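Local coordinates for nucleoside diphosphate kinase family protein (Babesia bovis, PDB 3JS9) that probably transfers the terminal phosphate of nucleoside triphosphates to nucleoside diphosphates, using magnesium and a phosphohistidine intermediate, at residues R11-V16 / C80-G85. Residues are numbered along the deposited sequence; the frame is centred on the assembly and turned at random.
Sequences RTYIMV and CMIWEG
Met-81 packs its terminal CE against Ile-14 CG2 (3.9 Å) and Val-16 CG2 (3.8 Å), as strand 80-85 runs antiparallel to strand 11-16 in the middle of the ferredoxin-like sheet of the NDK fold. An unbranched, flexible chain suits this place: bent at its last torsion (chi3 -85°), it turns CE toward the two branched residues, while SD, at the edge of the indole, accepts a weak hydrogen bond from Trp-83 NE1 (3.4 Å). Trp-83 CD1 meets Ile-14 CG1 at 3.8 Å, the side chains crossing at about a right angle; branched aliphatic and broad ring suit this buried face, covered by helix 26-36, whose Phe-33 stacks on the indole. Ile-14 and Met-81 exchange two backbone hydrogen bonds, as do Thr-12 and Trp-83.

At the exposed end, the backbones of Arg-11 and Glu-84 form a non-hydrogen-bonded pair. Their extended side chains run side by side to a salt bridge, the two groups nearly coplanar (17°): NE (2.7 Å) and NH2 (2.9 Å) of Arg-11 both donate to Glu-84 OE2, in the guanidinium plane. On this same face Tyr-13 sets its ring edge against Cys-80 CB and comes close to His-123, the predicted phosphohistidine. Apolar packing thus joins sheet to helix, while solvent probably weakens the ion pair's attraction.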
loop_
_atom_site.group_PDB
_atom_site.type_symbol
_atom_site.label_atom_id
_atom_site.label_comp_id
_atom_site.label_asym_id
_atom_site.label_seq_id
_atom_site.Cartn_x
_atom_site.Cartn_y
_atom_site.Cartn_z
ATOM N N ARG A 11 -18.765 -1.446 -21.514
ATOM C CA ARG A 11 -18.786 -0.544 -20.387
ATOM C C ARG A 11 -19.583 -1.211 -19.295
ATOM O O ARG A 11 -20.643 -1.796 -19.581
ATOM C CB ARG A 11 -19.474 0.753 -20.757
ATOM C CG ARG A 11 -18.615 1.633 -21.592
ATOM C CD ARG A 11 -19.372 2.816 -22.170
ATOM N NE ARG A 11 -18.434 3.675 -22.882
ATOM C CZ ARG A 11 -18.710 4.888 -23.347
ATOM N NH1 ARG A 11 -19.921 5.428 -23.163
ATOM N NH2 ARG A 11 -17.756 5.569 -23.974
ATOM N N THR A 12 -19.116 -1.087 -18.048
ATOM C CA THR A 12 -19.804 -1.680 -16.930
ATOM C C THR A 12 -20.124 -0.655 -15.842
ATOM O O THR A 12 -19.400 0.338 -15.651
ATOM C CB THR A 12 -19.020 -2.879 -16.353
ATOM O OG1 THR A 12 -19.866 -3.575 -15.433
ATOM C CG2 THR A 12 -17.717 -2.450 -15.636
ATOM N N TYR A 13 -21.218 -0.879 -15.131
ATOM C CA TYR A 13 -21.588 0.049 -14.098
ATOM C C TYR A 13 -21.086 -0.509 -12.772
ATOM O O TYR A 13 -21.362 -1.670 -12.426
ATOM C CB TYR A 13 -23.091 0.279 -14.101
ATOM C CG TYR A 13 -23.523 1.144 -12.954
ATOM C CD1 TYR A 13 -23.162 2.485 -12.910
ATOM C CD2 TYR A 13 -24.252 0.609 -11.873
ATOM C CE1 TYR A 13 -23.513 3.292 -11.822
ATOM C CE2 TYR A 13 -24.613 1.408 -10.788
ATOM C CZ TYR A 13 -24.241 2.751 -10.773
ATOM O OH TYR A 13 -24.583 3.559 -9.705
ATOM N N ILE A 14 -20.318 0.302 -12.046
ATOM C CA ILE A 14 -19.757 -0.119 -10.761
ATOM C C ILE A 14 -20.233 0.901 -9.694
ATOM O O ILE A 14 -20.118 2.116 -9.898
ATOM C CB ILE A 14 -18.158 -0.197 -10.804
ATOM C CG1 ILE A 14 -17.613 -1.056 -11.968
ATOM C CG2 ILE A 14 -17.531 -0.564 -9.419
ATOM C CD1 ILE A 14 -17.810 -2.616 -11.908
ATOM N N MET A 15 -20.721 0.411 -8.551
ATOM C CA MET A 15 -21.278 1.308 -7.561
ATOM C C MET A 15 -20.839 0.992 -6.123
ATOM O O MET A 15 -21.106 -0.096 -5.575
ATOM C CB MET A 15 -22.807 1.340 -7.673
ATOM C CG MET A 15 -23.468 2.298 -6.675
ATOM S SD MET A 15 -25.285 2.451 -6.778
ATOM C CE MET A 15 -25.765 0.701 -6.661
ATOM N N VAL A 16 -20.149 1.932 -5.507
ATOM C CA VAL A 16 -19.838 1.782 -4.099
ATOM C C VAL A 16 -21.146 2.047 -3.358
ATOM O O VAL A 16 -21.740 3.128 -3.514
ATOM C CB VAL A 16 -18.773 2.783 -3.624
ATOM C CG1 VAL A 16 -18.426 2.524 -2.151
ATOM C CG2 VAL A 16 -17.568 2.673 -4.506
ATOM N N CYS A 80 -20.987 6.326 -7.815
ATOM C CA CYS A 80 -21.311 5.736 -9.118
ATOM C C CYS A 80 -20.171 5.889 -10.080
ATOM O O CYS A 80 -19.573 6.964 -10.142
ATOM C CB CYS A 80 -22.513 6.443 -9.748
ATOM S SG CYS A 80 -23.963 6.681 -8.676
ATOM N N MET A 81 -19.908 4.842 -10.875
ATOM C CA MET A 81 -18.845 4.846 -11.895
ATOM C C MET A 81 -19.266 4.059 -13.108
ATOM O O MET A 81 -20.072 3.133 -12.987
ATOM C CB MET A 81 -17.547 4.208 -11.366
ATOM C CG MET A 81 -16.895 4.988 -10.221
ATOM S SD MET A 81 -15.722 3.920 -9.386
ATOM C CE MET A 81 -16.771 3.011 -8.200
ATOM N N ILE A 82 -18.732 4.433 -14.272
ATOM C CA ILE A 82 -18.760 3.564 -15.456
ATOM C C ILE A 82 -17.312 3.393 -15.900
ATOM O O ILE A 82 -16.574 4.364 -15.961
ATOM C CB ILE A 82 -19.544 4.168 -16.629
ATOM C CG1 ILE A 82 -21.022 4.258 -16.298
ATOM C CG2 ILE A 82 -19.303 3.369 -17.952
ATOM C CD1 ILE A 82 -21.848 4.951 -17.438
ATOM N N TRP A 83 -16.935 2.158 -16.206
ATOM C CA TRP A 83 -15.597 1.804 -16.637
ATOM C C TRP A 83 -15.657 1.094 -17.980
ATOM O O TRP A 83 -16.556 0.288 -18.219
ATOM C CB TRP A 83 -14.939 0.900 -15.595
ATOM C CG TRP A 83 -14.576 1.607 -14.347
ATOM C CD1 TRP A 83 -15.351 1.754 -13.224
ATOM C CD2 TRP A 83 -13.350 2.293 -14.084
ATOM N NE1 TRP A 83 -14.671 2.480 -12.279
ATOM C CE2 TRP A 83 -13.447 2.840 -12.787
ATOM C CE3 TRP A 83 -12.179 2.511 -14.826
ATOM C CZ2 TRP A 83 -12.411 3.576 -12.204
ATOM C CZ3 TRP A 83 -11.148 3.249 -14.246
ATOM C CH2 TRP A 83 -11.270 3.768 -12.940
ATOM N N GLU A 84 -14.657 1.356 -18.824
ATOM C CA GLU A 84 -14.650 0.892 -20.192
ATOM C C GLU A 84 -13.458 -0.003 -20.487
ATOM O O GLU A 84 -12.357 0.253 -19.996
ATOM C CB GLU A 84 -14.649 2.103 -21.137
ATOM C CG GLU A 84 -14.530 1.775 -22.610
ATOM C CD GLU A 84 -14.687 2.992 -23.482
ATOM O OE1 GLU A 84 -13.666 3.518 -23.982
ATOM O OE2 GLU A 84 -15.845 3.429 -23.673
ATOM N N GLY A 85 -13.662 -1.036 -21.306
ATOM C CA GLY A 85 -12.541 -1.849 -21.798
ATOM C C GLY A 85 -13.002 -3.169 -22.405
ATOM O O GLY A 85 -14.174 -3.512 -22.300
#